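Local coordinates for protein type I site-specific restriction-modification system, R (Restriction) subunit (Vibrio vulnificus, PDB 3H1T) that probably couples ATP hydrolysis to DNA translocation and cleavage as the motor and nuclease subunit of a type I restriction enzyme, at residues D345-D348 with T349-F353; R525-S529 with M530-K534; L503-S506 with Q507-T511; Q106-D109 with Y110-L114. All blocks are in the same frame, centred on the assembly; numbering follows the deposited sequence.

Contact 1. Residues D345-D348 with T349-F353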
loop_
_atom_site.group_PDB
_atom_site.type_symbol
_atom_site.label_atom_id
_atom_site.label_comp_id
_atom_site.label_asym_id
_atom_site.label_seq_id
_atom_site.Cartn_x
_atom_site.Cartn_y
_atom_site.Cartn_z
ATOM N N ASP A 345 6.110 6.559 17.394
ATOM C CA ASP A 345 4.748 6.821 17.869
ATOM C C ASP A 345 3.867 5.575 17.735
ATOM O O ASP A 345 2.783 5.482 18.311
ATOM C CB ASP A 345 4.172 7.980 17.034
ATOM C CG ASP A 345 4.008 7.613 15.550
ATOM O OD1 ASP A 345 4.826 6.816 15.032
ATOM O OD2 ASP A 345 3.070 8.132 14.903
ATOM N N ASN A 346 4.399 4.601 17.011
ATOM C CA ASN A 346 3.760 3.337 16.638
ATOM C C ASN A 346 3.771 2.077 17.516
ATOM O O ASN A 346 2.917 1.193 17.333
ATOM C CB ASN A 346 4.331 2.940 15.265
ATOM C CG ASN A 346 3.310 3.060 14.165
ATOM O OD1 ASN A 346 2.251 3.671 14.359
ATOM N ND2 ASN A 346 3.614 2.498 13.001
ATOM N N ARG A 347 4.737 1.956 18.420
ATOM C CA ARG A 347 4.904 0.756 19.257
ATOM C C ARG A 347 3.716 -0.020 19.857
ATOM O O ARG A 347 3.698 -1.266 19.772
ATOM C CB ARG A 347 5.912 1.085 20.330
ATOM C CG ARG A 347 7.107 1.798 19.723
ATOM C CD ARG A 347 8.363 1.435 20.438
ATOM N NE ARG A 347 9.367 2.487 20.325
ATOM C CZ ARG A 347 10.236 2.617 19.322
ATOM N NH1 ARG A 347 10.246 1.758 18.301
ATOM N NH2 ARG A 347 11.128 3.599 19.359
ATOM N N ASP A 348 2.733 0.664 20.448
ATOM C CA ASP A 348 1.610 -0.087 21.026
ATOM C C ASP A 348 0.871 -0.952 20.002
ATOM O O ASP A 348 0.330 -2.018 20.339
ATOM C CB ASP A 348 0.627 0.844 21.735
ATOM C CG ASP A 348 1.175 1.371 23.055
ATOM O OD1 ASP A 348 2.238 0.869 23.499
ATOM O OD2 ASP A 348 0.531 2.270 23.653
ATOM N N THR A 349 0.843 -0.505 18.756
ATOM C CA THR A 349 0.187 -1.281 17.727
ATOM C C THR A 349 0.941 -2.564 17.462
ATOM O O THR A 349 0.336 -3.628 17.363
ATOM C CB THR A 349 0.080 -0.487 16.427
ATOM O OG1 THR A 349 -0.976 0.465 16.571
ATOM C CG2 THR A 349 -0.233 -1.414 15.254
ATOM N N TYR A 350 2.262 -2.467 17.345
ATOM C CA TYR A 350 3.084 -3.641 17.087
ATOM C C TYR A 350 3.214 -4.532 18.305
ATOM O O TYR A 350 3.631 -5.683 18.189
ATOM C CB TYR A 350 4.451 -3.219 16.565
ATOM C CG TYR A 350 4.374 -2.683 15.147
ATOM C CD1 TYR A 350 3.708 -1.481 14.865
ATOM C CD2 TYR A 350 4.876 -3.423 14.075
ATOM C CE1 TYR A 350 3.543 -1.039 13.550
ATOM C CE2 TYR A 350 4.706 -2.998 12.767
ATOM C CZ TYR A 350 4.041 -1.810 12.506
ATOM O OH TYR A 350 3.859 -1.428 11.201
ATOM N N ARG A 351 2.847 -3.998 19.472
ATOM C CA ARG A 351 2.886 -4.757 20.722
ATOM C C ARG A 351 1.606 -5.574 20.861
ATOM O O ARG A 351 1.627 -6.724 21.283
ATOM C CB ARG A 351 3.029 -3.811 21.918
ATOM C CG ARG A 351 4.443 -3.292 22.127
ATOM C CD ARG A 351 4.500 -2.095 23.062
ATOM N NE ARG A 351 5.864 -1.649 23.309
ATOM C CZ ARG A 351 6.212 -0.377 23.470
ATOM N NH1 ARG A 351 5.280 0.571 23.406
ATOM N NH2 ARG A 351 7.490 -0.050 23.690
ATOM N N TYR A 352 0.483 -4.973 20.501
ATOM C CA TYR A 352 -0.787 -5.675 20.588
ATOM C C TYR A 352 -0.950 -6.729 19.493
ATOM O O TYR A 352 -1.300 -7.868 19.783
ATOM C CB TYR A 352 -1.943 -4.673 20.536
ATOM C CG TYR A 352 -3.309 -5.290 20.713
ATOM C CD1 TYR A 352 -4.006 -5.821 19.626
ATOM C CD2 TYR A 352 -3.905 -5.353 21.974
ATOM C CE1 TYR A 352 -5.269 -6.403 19.795
ATOM C CE2 TYR A 352 -5.158 -5.931 22.159
ATOM C CZ TYR A 352 -5.835 -6.457 21.075
ATOM O OH TYR A 352 -7.054 -7.064 21.286
ATOM N N PHE A 353 -0.675 -6.369 18.237
ATOM C CA PHE A 353 -0.825 -7.320 17.135
ATOM C C PHE A 353 0.430 -8.123 16.832
ATOM O O PHE A 353 0.367 -9.139 16.152
ATOM C CB PHE A 353 -1.285 -6.599 15.864
ATOM C CG PHE A 353 -2.665 -6.025 15.959
ATOM C CD1 PHE A 353 -3.790 -6.845 15.856
ATOM C CD2 PHE A 353 -2.850 -4.652 16.129
ATOM C CE1 PHE A 353 -5.085 -6.301 15.918
ATOM C CE2 PHE A 353 -4.133 -4.099 16.195
ATOM C CZ PHE A 353 -5.254 -4.927 16.088
#
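D348 O is the acceptor on which this helical turn converges. Y352 N meets it at 3.0 Å with an N-H...O angle of 155°, while R351 N lies 3.3 Å from D348 O in a weak bond. The amide of R351 is itself divided, since R351 N also makes a weak bond of 2.9 Å to R347 O. At the start of the helix, T349 N donates to N346 O at 3.0 Å, three residues back.

The side chains split between two sides of the turn. On the outer side, R351 has its CG beside its own backbone N (chi1 -78°) and an extended chain from CG to NE, which carries the guanidinium back along the helix. There R351 NH1 reaches D348 OD1 at 3.1 Å, a salt bridge lying near the guanidinium plane. R347 CB covers one face of the same group toward its rim, 3.2 Å from R351 NH1. On the inner side, N346 ND2 comes within 3.6 Å of Y350 CE1, an oblique approach with amide and ring planes 39° apart. Their polar atoms are bonded to other partners: N346 ND2 donates to P341 O and T340 OG1, and Y350 OH bonds to T340 O and T204 OG1. N346 also touches H312, which closes the DECH box of the first helicase domain.

The geometry implies a division of labour. The exposed salt bridge should contribute modestly, whereas the buried amide and hydroxyl tie the start of helix 347-352 to T340 and P341, in the motif III region, and through Y350 OH to T204.

Contact 2. Residues R525-S529 with M530-K534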
loop_
_atom_site.group_PDB
_atom_site.type_symbol
_atom_site.label_atom_id
_atom_site.label_comp_id
_atom_site.label_asym_id
_atom_site.label_seq_id
_atom_site.Cartn_x
_atom_site.Cartn_y
_atom_site.Cartn_z
ATOM N N ARG A 525 2.925 23.330 8.584
ATOM C CA ARG A 525 2.515 23.018 9.933
ATOM C C ARG A 525 3.534 22.177 10.664
ATOM O O ARG A 525 4.449 21.616 10.068
ATOM C CB ARG A 525 1.200 22.247 9.893
ATOM C CG ARG A 525 1.377 20.833 9.386
ATOM C CD ARG A 525 0.066 20.127 9.336
ATOM N NE ARG A 525 -0.684 20.386 10.554
ATOM C CZ ARG A 525 -1.320 19.453 11.243
ATOM N NH1 ARG A 525 -1.290 18.195 10.828
ATOM N NH2 ARG A 525 -1.983 19.777 12.340
ATOM N N VAL A 526 3.340 22.092 11.970
ATOM C CA VAL A 526 4.186 21.299 12.825
ATOM C C VAL A 526 3.627 19.892 12.764
ATOM O O VAL A 526 2.488 19.655 13.167
ATOM C CB VAL A 526 4.119 21.777 14.308
ATOM C CG1 VAL A 526 4.911 20.831 15.203
ATOM C CG2 VAL A 526 4.655 23.192 14.427
ATOM N N VAL A 527 4.403 18.971 12.210
ATOM C CA VAL A 527 3.982 17.580 12.162
ATOM C C VAL A 527 4.496 17.010 13.482
ATOM O O VAL A 527 5.694 17.080 13.771
ATOM C CB VAL A 527 4.626 16.841 10.985
ATOM C CG1 VAL A 527 4.338 15.351 11.085
ATOM C CG2 VAL A 527 4.091 17.389 9.686
ATOM N N ASN A 528 3.601 16.468 14.298
ATOM C CA ASN A 528 4.040 15.955 15.582
ATOM C C ASN A 528 4.246 14.450 15.665
ATOM O O ASN A 528 4.559 13.934 16.740
ATOM C CB ASN A 528 3.090 16.400 16.704
ATOM C CG ASN A 528 3.806 16.534 18.057
ATOM O OD1 ASN A 528 4.020 15.547 18.776
ATOM N ND2 ASN A 528 4.193 17.761 18.396
ATOM N N SER A 529 4.088 13.740 14.549
ATOM C CA SER A 529 4.297 12.289 14.563
ATOM C C SER A 529 4.649 11.686 13.202
ATOM O O SER A 529 4.297 12.222 12.154
ATOM C CB SER A 529 3.071 11.574 15.155
ATOM O OG SER A 529 2.045 11.379 14.196
HETATM N N MSE A 530 5.358 10.562 13.231
HETATM C CA MSE A 530 5.764 9.869 12.012
HETATM C C MSE A 530 4.550 9.369 11.221
HETATM O O MSE A 530 4.545 9.415 9.993
HETATM C CB MSE A 530 6.685 8.692 12.363
HETATM C CG MSE A 530 7.134 7.841 11.173
HETATM SE SE MSE A 530 8.209 8.758 9.821
HETATM C CE MSE A 530 9.940 8.612 10.673
ATOM N N SER A 531 3.529 8.880 11.924
ATOM C CA SER A 531 2.312 8.390 11.277
ATOM C C SER A 531 1.635 9.509 10.500
ATOM O O SER A 531 1.195 9.306 9.374
ATOM C CB SER A 531 1.330 7.812 12.306
ATOM O OG SER A 531 1.810 6.578 12.834
ATOM N N GLU A 532 1.577 10.697 11.100
ATOM C CA GLU A 532 0.955 11.854 10.457
ATOM C C GLU A 532 1.762 12.287 9.253
ATOM O O GLU A 532 1.201 12.620 8.229
ATOM C CB GLU A 532 0.828 13.038 11.429
ATOM C CG GLU A 532 0.321 14.326 10.767
ATOM C CD GLU A 532 -0.113 15.407 11.755
ATOM O OE1 GLU A 532 0.748 16.056 12.391
ATOM O OE2 GLU A 532 -1.335 15.607 11.895
ATOM N N PHE A 533 3.080 12.276 9.380
ATOM C CA PHE A 533 3.929 12.676 8.273
ATOM C C PHE A 533 3.669 11.802 7.043
ATOM O O PHE A 533 3.464 12.302 5.937
ATOM C CB PHE A 533 5.408 12.580 8.664
ATOM C CG PHE A 533 6.343 13.001 7.571
ATOM C CD1 PHE A 533 6.612 14.349 7.343
ATOM C CD2 PHE A 533 6.952 12.043 6.753
ATOM C CE1 PHE A 533 7.481 14.743 6.305
ATOM C CE2 PHE A 533 7.820 12.419 5.722
ATOM C CZ PHE A 533 8.086 13.774 5.496
ATOM N N LYS A 534 3.685 10.491 7.253
ATOM C CA LYS A 534 3.466 9.543 6.170
ATOM C C LYS A 534 2.077 9.623 5.553
ATOM O O LYS A 534 1.894 9.289 4.383
ATOM C CB LYS A 534 3.733 8.118 6.649
ATOM C CG LYS A 534 5.203 7.851 6.959
ATOM C CD LYS A 534 5.550 6.373 6.870
ATOM C CE LYS A 534 6.939 6.080 7.463
ATOM N NZ LYS A 534 8.093 6.705 6.734
#
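E532 and R525 approach from opposite directions: R525 NH1 lies 2.8 Å from E532 OE2. It is a salt bridge, though its hydrogen bond is weak, with an N-H...O angle of 134°. The carboxylate oxygen sits at the guanidinium edge, near its plane. The other oxygen, E532 OE1, receives a long, weak bond of 3.5 Å from N528 N, so the loop presents one side chain and one amide to the same carboxylate. Alongside, V527 CG1 packs on F533 CB at 3.8 Å, near the plane of the ring and at its edge.

Next come the groups that position this first shell. S529 is the N-cap of the helix: its OG lies between the backbone N and the carbonyl carbon (chi1 83°) and accepts from E532 N at 3.2 Å, with an N-H...O angle of 157°. The backbone bond from F533 N to S529 O, 3.0 Å, fixes the same first turn. E532 CG is anti to its backbone N and the chain runs out extended, so the carboxylate is delivered back over the loop. Farther out, Q507 binds both charged partners, donating from NE2 to E532 OE2 and accepting at OE1 from R525 NH2, which probably limits rotation of each end.

Residues 525-529 form the passage from strand 518-524 to helix 530-537, on which 530-534 lie and which leads into motif VI of the second RecA-like helicase domain. V526 faces helix 412-420, the F533 ring meets F565, and K534 reaches past the turn to salt bridges with D567 and D571.

Contact 3. Residues L503-S506 with Q507-T511; sequences LTTS and QLLTT
T505 and L509 make the main side-chain contact of this strand-to-turn junction, and their rotamers explain it. T505 OG1 stands anti to the backbone N (chi1 -173°), which leaves CG2 in the crowded position between the backbone N and the carbonyl carbon. Both branches then face the leucine. CG2 touches L509 CB at 3.7 Å, while T505 OG1 lies against L509 CG at 3.6 Å; its polar partner is the carbonyl V477 O. L509 has CG beside its backbone N and CD1 swung back over the strand, so that L509 CD1 meets L503 CD1 at 3.7 Å, the two side chains crossing at about a right angle. L489 of helix 482-493 touches both leucines, and F445 of strand 441-446 touches L509 from the neighbouring strand.

The chain then folds back in a type I beta turn from Q507 to T510. Its closing acceptor is doubly bound: Q507 O takes T510 N at 2.9 Å and T510 OG1 at 2.6 Å. The hydroxyl can reach because T510 OG1 sits between its backbone N and carbonyl carbon (chi1 45°), and it approaches with a C=O...O angle of 156°. L508, whose CB is 4.0 Å from T505 OG1, takes a lesser part.

Chemically, two kinds of force act here: apolar packing of L503 and T505 on L509, and a polar bond from the buried T505 OG1 to V477 O, outside the turn. This loop has the sequence of motif V, as in related helicases, and the doubly held Q507 O probably helps keep its turn in shape.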
loop_
_atom_site.group_PDB
_atom_site.type_symbol
_atom_site.label_atom_id
_atom_site.label_comp_id
_atom_site.label_asym_id
_atom_site.label_seq_id
_atom_site.Cartn_x
_atom_site.Cartn_y
_atom_site.Cartn_z
ATOM N N LEU A 503 -6.339 23.200 -2.019
ATOM C CA LEU A 503 -7.189 23.005 -0.859
ATOM C C LEU A 503 -6.304 23.270 0.356
ATOM O O LEU A 503 -5.151 22.835 0.393
ATOM C CB LEU A 503 -7.713 21.565 -0.761
ATOM C CG LEU A 503 -8.750 20.961 -1.716
ATOM C CD1 LEU A 503 -9.130 19.563 -1.205
ATOM C CD2 LEU A 503 -9.978 21.846 -1.772
ATOM N N THR A 504 -6.814 24.005 1.333
ATOM C CA THR A 504 -6.048 24.250 2.541
ATOM C C THR A 504 -6.815 23.498 3.622
ATOM O O THR A 504 -8.047 23.386 3.567
ATOM C CB THR A 504 -5.974 25.743 2.898
ATOM O OG1 THR A 504 -7.284 26.228 3.191
ATOM C CG2 THR A 504 -5.408 26.533 1.737
ATOM N N THR A 505 -6.086 22.965 4.588
ATOM C CA THR A 505 -6.694 22.227 5.668
ATOM C C THR A 505 -5.685 22.249 6.811
ATOM O O THR A 505 -4.655 22.912 6.726
ATOM C CB THR A 505 -6.931 20.772 5.228
ATOM O OG1 THR A 505 -7.669 20.076 6.229
ATOM C CG2 THR A 505 -5.602 20.082 5.013
ATOM N N SER A 506 -5.997 21.548 7.886
ATOM C CA SER A 506 -5.078 21.469 9.001
ATOM C C SER A 506 -4.882 19.981 9.329
ATOM O O SER A 506 -3.796 19.415 9.103
ATOM C CB SER A 506 -5.626 22.247 10.206
ATOM O OG SER A 506 -7.021 22.060 10.354
ATOM N N GLN A 507 -5.953 19.345 9.804
ATOM C CA GLN A 507 -5.923 17.938 10.178
ATOM C C GLN A 507 -6.812 17.028 9.312
ATOM O O GLN A 507 -6.353 15.991 8.835
ATOM C CB GLN A 507 -6.326 17.799 11.645
ATOM C CG GLN A 507 -5.927 16.471 12.257
ATOM C CD GLN A 507 -4.414 16.324 12.401
ATOM O OE1 GLN A 507 -3.708 17.301 12.652
ATOM N NE2 GLN A 507 -3.915 15.095 12.262
ATOM N N LEU A 508 -8.061 17.428 9.090
ATOM C CA LEU A 508 -9.021 16.648 8.306
ATOM C C LEU A 508 -8.547 15.904 7.040
ATOM O O LEU A 508 -8.967 14.766 6.793
ATOM C CB LEU A 508 -10.200 17.533 7.919
ATOM C CG LEU A 508 -11.354 16.733 7.316
ATOM C CD1 LEU A 508 -12.004 15.908 8.412
ATOM C CD2 LEU A 508 -12.369 17.671 6.678
ATOM N N LEU A 509 -7.695 16.528 6.232
ATOM C CA LEU A 509 -7.259 15.855 5.017
ATOM C C LEU A 509 -6.006 15.010 5.151
ATOM O O LEU A 509 -5.483 14.523 4.155
ATOM C CB LEU A 509 -7.087 16.859 3.877
ATOM C CG LEU A 509 -8.329 17.706 3.546
ATOM C CD1 LEU A 509 -8.134 18.402 2.209
ATOM C CD2 LEU A 509 -9.579 16.828 3.501
ATOM N N THR A 510 -5.515 14.818 6.367
ATOM C CA THR A 510 -4.346 13.975 6.517
ATOM C C THR A 510 -4.752 12.589 6.001
ATOM O O THR A 510 -3.992 11.952 5.275
ATOM C CB THR A 510 -3.865 13.915 7.985
ATOM O OG1 THR A 510 -4.982 13.730 8.859
ATOM C CG2 THR A 510 -3.127 15.199 8.353
ATOM N N THR A 511 -5.947 12.127 6.380
ATOM C CA THR A 511 -6.469 10.836 5.908
ATOM C C THR A 511 -7.825 11.093 5.253
ATOM O O THR A 511 -8.547 10.158 4.921
ATOM C CB THR A 511 -6.730 9.811 7.035
ATOM O OG1 THR A 511 -7.813 10.263 7.857
ATOM C CG2 THR A 511 -5.498 9.605 7.870
HETATM O O HOH W 1 -8.923 20.591 9.964
#

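Contact 4. Residues Q106-D109 with Y110-L114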
loop_
_atom_site.group_PDB
_atom_site.type_symbol
_atom_site.label_atom_id
_atom_site.label_comp_id
_atom_site.label_asym_id
_atom_site.label_seq_id
_atom_site.Cartn_x
_atom_site.Cartn_y
_atom_site.Cartn_z
ATOM N N GLN A 106 19.430 -15.211 -8.235
ATOM C CA GLN A 106 18.377 -14.469 -8.930
ATOM C C GLN A 106 17.009 -15.121 -8.703
ATOM O O GLN A 106 15.998 -14.440 -8.553
ATOM C CB GLN A 106 18.657 -14.396 -10.437
ATOM C CG GLN A 106 17.552 -13.681 -11.239
ATOM C CD GLN A 106 17.317 -12.243 -10.785
ATOM O OE1 GLN A 106 18.174 -11.373 -10.969
ATOM N NE2 GLN A 106 16.156 -11.992 -10.181
ATOM N N ALA A 107 16.984 -16.448 -8.698
ATOM C CA ALA A 107 15.746 -17.183 -8.485
ATOM C C ALA A 107 15.295 -17.035 -7.038
ATOM O O ALA A 107 14.106 -16.923 -6.763
ATOM C CB ALA A 107 15.937 -18.653 -8.827
ATOM N N LYS A 108 16.252 -17.046 -6.116
ATOM C CA LYS A 108 15.948 -16.887 -4.695
ATOM C C LYS A 108 15.364 -15.492 -4.449
ATOM O O LYS A 108 14.465 -15.312 -3.635
ATOM C CB LYS A 108 17.219 -17.068 -3.848
ATOM C CG LYS A 108 17.642 -18.520 -3.663
ATOM C CD LYS A 108 18.939 -18.676 -2.877
ATOM C CE LYS A 108 18.942 -17.883 -1.576
ATOM N NZ LYS A 108 19.834 -18.488 -0.547
ATOM N N ASP A 109 15.880 -14.506 -5.176
ATOM C CA ASP A 109 15.417 -13.132 -5.041
ATOM C C ASP A 109 13.962 -12.973 -5.480
ATOM O O ASP A 109 13.236 -12.175 -4.901
ATOM C CB ASP A 109 16.310 -12.184 -5.851
ATOM C CG ASP A 109 16.373 -10.785 -5.255
ATOM O OD1 ASP A 109 16.993 -10.608 -4.187
ATOM O OD2 ASP A 109 15.802 -9.854 -5.862
ATOM N N TYR A 110 13.540 -13.722 -6.497
ATOM C CA TYR A 110 12.164 -13.647 -6.986
ATOM C C TYR A 110 11.235 -14.380 -6.032
ATOM O O TYR A 110 10.069 -14.015 -5.863
ATOM C CB TYR A 110 12.030 -14.286 -8.374
ATOM C CG TYR A 110 12.562 -13.478 -9.534
ATOM C CD1 TYR A 110 12.101 -12.187 -9.787
ATOM C CD2 TYR A 110 13.498 -14.024 -10.405
ATOM C CE1 TYR A 110 12.565 -11.450 -10.888
ATOM C CE2 TYR A 110 13.968 -13.306 -11.507
ATOM C CZ TYR A 110 13.497 -12.017 -11.741
ATOM O OH TYR A 110 13.982 -11.302 -12.814
ATOM N N ALA A 111 11.765 -15.438 -5.435
ATOM C CA ALA A 111 11.017 -16.245 -4.490
ATOM C C ALA A 111 10.699 -15.371 -3.299
ATOM O O ALA A 111 9.562 -15.291 -2.849
ATOM C CB ALA A 111 11.848 -17.431 -4.058
ATOM N N GLU A 112 11.729 -14.704 -2.796
ATOM C CA GLU A 112 11.587 -13.814 -1.654
ATOM C C GLU A 112 10.619 -12.660 -1.980
ATOM O O GLU A 112 9.781 -12.306 -1.154
ATOM C CB GLU A 112 12.970 -13.295 -1.236
ATOM C CG GLU A 112 13.803 -14.354 -0.500
ATOM C CD GLU A 112 15.314 -14.209 -0.684
ATOM O OE1 GLU A 112 15.771 -13.108 -1.051
ATOM O OE2 GLU A 112 16.047 -15.195 -0.452
ATOM N N ILE A 113 10.699 -12.087 -3.177
ATOM C CA ILE A 113 9.796 -10.998 -3.541
ATOM C C ILE A 113 8.337 -11.442 -3.728
ATOM O O ILE A 113 7.419 -10.720 -3.373
ATOM C CB ILE A 113 10.254 -10.313 -4.853
ATOM C CG1 ILE A 113 11.481 -9.443 -4.596
ATOM C CG2 ILE A 113 9.136 -9.446 -5.422
ATOM C CD1 ILE A 113 12.149 -8.959 -5.880
ATOM N N LEU A 114 8.140 -12.627 -4.297
ATOM C CA LEU A 114 6.810 -13.164 -4.548
ATOM C C LEU A 114 6.269 -13.976 -3.374
ATOM O O LEU A 114 5.174 -14.526 -3.451
ATOM C CB LEU A 114 6.838 -14.031 -5.804
ATOM C CG LEU A 114 7.244 -13.386 -7.131
ATOM C CD1 LEU A 114 7.537 -14.480 -8.133
ATOM C CD2 LEU A 114 6.147 -12.466 -7.645
HETATM O O HOH W 2 17.971 -12.348 -2.380
#
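Q106 and Y110, one helical turn apart, match the QxxxY motif known from RecB-family and type I restriction nucleases, and they lie on the helix of a beta-alpha-beta unit built from strand 86-93, helix 104-114 and strand 118-122. Starting at Q106, its CG is anti to the backbone N and the chain bends at chi2 (59°), which brings the end of the chain toward the Y110 ring. The planes are 44° apart, and Q106 CG lies 3.6 Å from Y110 CE2; the exact placing of NE2 over the ring face is doubtful. Y110 N also donates to Q106 O at 3.3 Å. Both side chains touch E92, of strand 86-93, a residue of what is probably the ExK element of the nuclease fold, as in related enzymes.

A107 turns its methyl away from the following turn, also against E92, and contributes its carbonyl to A111 N.

K108 comes next. Its O accepts from E112 N at 2.9 Å, with an N-H...O angle of 166°. The K108 and E112 side chains run side by side, yet K108 NZ and E112 OE2 remain 5.0 Å apart, short of a salt bridge; E112 OE2 instead bonds to Y132 OH, and K108 makes a cation-pi contact with F130.

D109 closes the walk with two neighbours. D109 OD2 is 3.8 Å from I113 CD1, a passing contact. D109 OD1 approaches E112 OE1 to 4.2 Å, two like charges that would probably repel, and a water donates to both, 2.7 Å from D109 OD1 and 2.7 Å from E112 OE1.

How the contacts relate
Contact 1 of the first helicase domain touches contact 2 of the second, and contact 2 touches contact 3 within the second, whereas contact 4 lies in the N-terminal part, probably the nuclease domain. D345 OD2 probably accepts from S531 N at 3.1 Å, the centres of contacts 1 and 2 being about 17 Å apart; this sets the loop after motif III beside the helix that leads into motif VI. Contacts 2 and 3 have centres about 12 Å apart, and Q507 NE2 to E532 OE2 measures 2.7 Å, Q507 OE1 to R525 NH2 3.0 Å. Contacts 1 and 3 do not touch, their nearest atoms being about 10 Å apart; those of contacts 1 and 4 are about 17 Å apart.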